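Putative outer membrane protein (LpxR) (Salmonella typhimurium, PDB 3FID) removes acyl chains from lipid A in the outer membrane, as a lipopolysaccharide-modifying deacylase that binds metal ions. Local coordinates at residues N90-N95 with L207-K212. Residues are numbered along the deposited sequence; the frame is centred on the assembly and turned at random.
Sequences NSLATN and LIHTQK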
loop_
_atom_site.group_PDB
_atom_site.type_symbol
_atom_site.label_atom_id
_atom_site.label_comp_id
_atom_site.label_asym_id
_atom_site.label_seq_id
_atom_site.Cartn_x
_atom_site.Cartn_y
_atom_site.Cartn_z
ATOM N N ASN A 90 -11.392 -12.379 3.878
ATOM C CA ASN A 90 -10.339 -12.962 3.010
ATOM C C ASN A 90 -10.524 -14.474 2.989
ATOM O O ASN A 90 -10.423 -15.099 4.032
ATOM C CB ASN A 90 -8.953 -12.623 3.584
ATOM C CG ASN A 90 -7.789 -13.126 2.712
ATOM O OD1 ASN A 90 -7.944 -13.420 1.535
ATOM N ND2 ASN A 90 -6.625 -13.194 3.298
ATOM N N SER A 91 -10.819 -15.072 1.832
ATOM C CA SER A 91 -11.243 -16.468 1.842
ATOM C C SER A 91 -10.767 -17.286 0.639
ATOM O O SER A 91 -10.789 -16.814 -0.485
ATOM C CB SER A 91 -12.764 -16.530 1.914
ATOM O OG SER A 91 -13.186 -17.872 1.882
ATOM N N LEU A 92 -10.329 -18.514 0.905
ATOM C CA LEU A 92 -10.157 -19.495 -0.160
ATOM C C LEU A 92 -11.534 -20.099 -0.452
ATOM O O LEU A 92 -12.059 -20.872 0.352
ATOM C CB LEU A 92 -9.148 -20.576 0.240
ATOM C CG LEU A 92 -7.723 -20.096 0.566
ATOM C CD1 LEU A 92 -6.812 -21.281 0.770
ATOM C CD2 LEU A 92 -7.151 -19.198 -0.525
ATOM N N ALA A 93 -12.137 -19.708 -1.565
ATOM C CA ALA A 93 -13.429 -20.272 -1.988
ATOM C C ALA A 93 -13.261 -21.739 -2.337
ATOM O O ALA A 93 -14.131 -22.585 -2.008
ATOM C CB ALA A 93 -13.989 -19.518 -3.160
ATOM N N THR A 94 -12.138 -22.038 -2.984
ATOM C CA THR A 94 -11.736 -23.397 -3.325
ATOM C C THR A 94 -10.184 -23.484 -3.328
ATOM O O THR A 94 -9.523 -22.505 -2.978
ATOM C CB THR A 94 -12.312 -23.733 -4.712
ATOM O OG1 THR A 94 -11.798 -24.984 -5.155
ATOM C CG2 THR A 94 -11.898 -22.678 -5.674
ATOM N N ASN A 95 -9.612 -24.630 -3.718
ATOM C CA ASN A 95 -8.143 -24.781 -3.894
ATOM C C ASN A 95 -7.569 -23.982 -5.069
ATOM O O ASN A 95 -6.346 -23.876 -5.224
ATOM C CB ASN A 95 -7.741 -26.255 -4.077
ATOM C CG ASN A 95 -7.210 -26.916 -2.784
ATOM O OD1 ASN A 95 -7.559 -26.536 -1.653
ATOM N ND2 ASN A 95 -6.375 -27.938 -2.963
ATOM N N LEU A 207 -0.480 -8.287 7.118
ATOM C CA LEU A 207 -1.374 -9.367 7.486
ATOM C C LEU A 207 -1.003 -10.640 6.730
ATOM O O LEU A 207 -0.604 -10.592 5.567
ATOM C CB LEU A 207 -2.826 -8.987 7.269
ATOM C CG LEU A 207 -3.271 -7.788 8.113
ATOM C CD1 LEU A 207 -4.590 -7.257 7.585
ATOM C CD2 LEU A 207 -3.327 -8.165 9.623
ATOM N N ILE A 208 -1.117 -11.767 7.420
ATOM C CA ILE A 208 -0.719 -13.074 6.866
ATOM C C ILE A 208 -1.876 -14.061 7.019
ATOM O O ILE A 208 -2.471 -14.153 8.088
ATOM C CB ILE A 208 0.567 -13.615 7.582
ATOM C CG1 ILE A 208 1.787 -12.749 7.188
ATOM C CG2 ILE A 208 0.818 -15.117 7.251
ATOM C CD1 ILE A 208 3.069 -13.011 8.034
ATOM N N HIS A 209 -2.186 -14.794 5.954
ATOM C CA HIS A 209 -3.121 -15.921 6.044
ATOM C C HIS A 209 -2.274 -17.159 5.829
ATOM O O HIS A 209 -1.767 -17.376 4.733
ATOM C CB HIS A 209 -4.189 -15.822 4.950
ATOM C CG HIS A 209 -5.242 -16.890 5.028
ATOM N ND1 HIS A 209 -6.064 -17.197 3.969
ATOM C CD2 HIS A 209 -5.594 -17.729 6.033
ATOM C CE1 HIS A 209 -6.894 -18.167 4.320
ATOM N NE2 HIS A 209 -6.616 -18.523 5.561
ATOM N N THR A 210 -2.064 -17.944 6.875
ATOM C CA THR A 210 -1.211 -19.120 6.737
ATOM C C THR A 210 -1.720 -20.308 7.516
ATOM O O THR A 210 -2.359 -20.150 8.551
ATOM C CB THR A 210 0.254 -18.840 7.154
ATOM O OG1 THR A 210 1.067 -19.970 6.791
ATOM C CG2 THR A 210 0.378 -18.580 8.664
ATOM N N GLN A 211 -1.409 -21.501 7.008
ATOM C CA GLN A 211 -1.643 -22.749 7.742
ATOM C C GLN A 211 -0.421 -23.092 8.623
ATOM O O GLN A 211 -0.554 -23.697 9.688
ATOM C CB GLN A 211 -1.992 -23.887 6.768
ATOM C CG GLN A 211 -3.358 -23.695 6.007
ATOM C CD GLN A 211 -3.839 -24.961 5.229
ATOM O OE1 GLN A 211 -3.061 -25.619 4.510
ATOM N NE2 GLN A 211 -5.137 -25.288 5.371
ATOM N N LYS A 212 0.746 -22.604 8.214
ATOM C CA LYS A 212 2.055 -23.067 8.697
ATOM C C LYS A 212 2.412 -22.707 10.146
ATOM O O LYS A 212 2.190 -21.590 10.597
ATOM C CB LYS A 212 3.146 -22.575 7.720
ATOM C CG LYS A 212 4.541 -23.183 7.885
ATOM C CD LYS A 212 4.603 -24.675 7.574
ATOM C CE LYS A 212 6.067 -25.172 7.509
ATOM N NZ LYS A 212 6.877 -24.901 8.751
#
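Inside one end of the LpxR beta-barrel, N90 and L92 on the barrel wall meet H209 of a loop packed at that end of the barrel. Strand 80-94 supplies the wall, and the chain turns a corner at A93. The loop 207-212 lies between helix 191-194 and strand 215-228. The H209 ring is carried toward the wall by a chi1 of -176°, which sets CG opposite the backbone N. N90 ND2 lies 3.9 Å from H209 CB and 4.1 Å from H209 ND1. The N90 amide and the H209 ring are turned 66° apart, and no hydrogen bond joins them. They are linked instead through shared partners. R98 NH2 bonds to both N90 OD1 and H209 ND1, while D196 bonds to N90 ND2 and to the backbone N of H209. H209 NE2 is hydrogen-bonded to D47 O, so both ring nitrogens have partners and the rotation of the buried ring is probably fixed. The H209 side chain lies about 6 Å from that of D44, which binds a zinc ion together with S1. H209 is near this site but is not one of its ligands. L92 adds the apolar part of the contact, its CG lying 4.3 Å from H209 CE1.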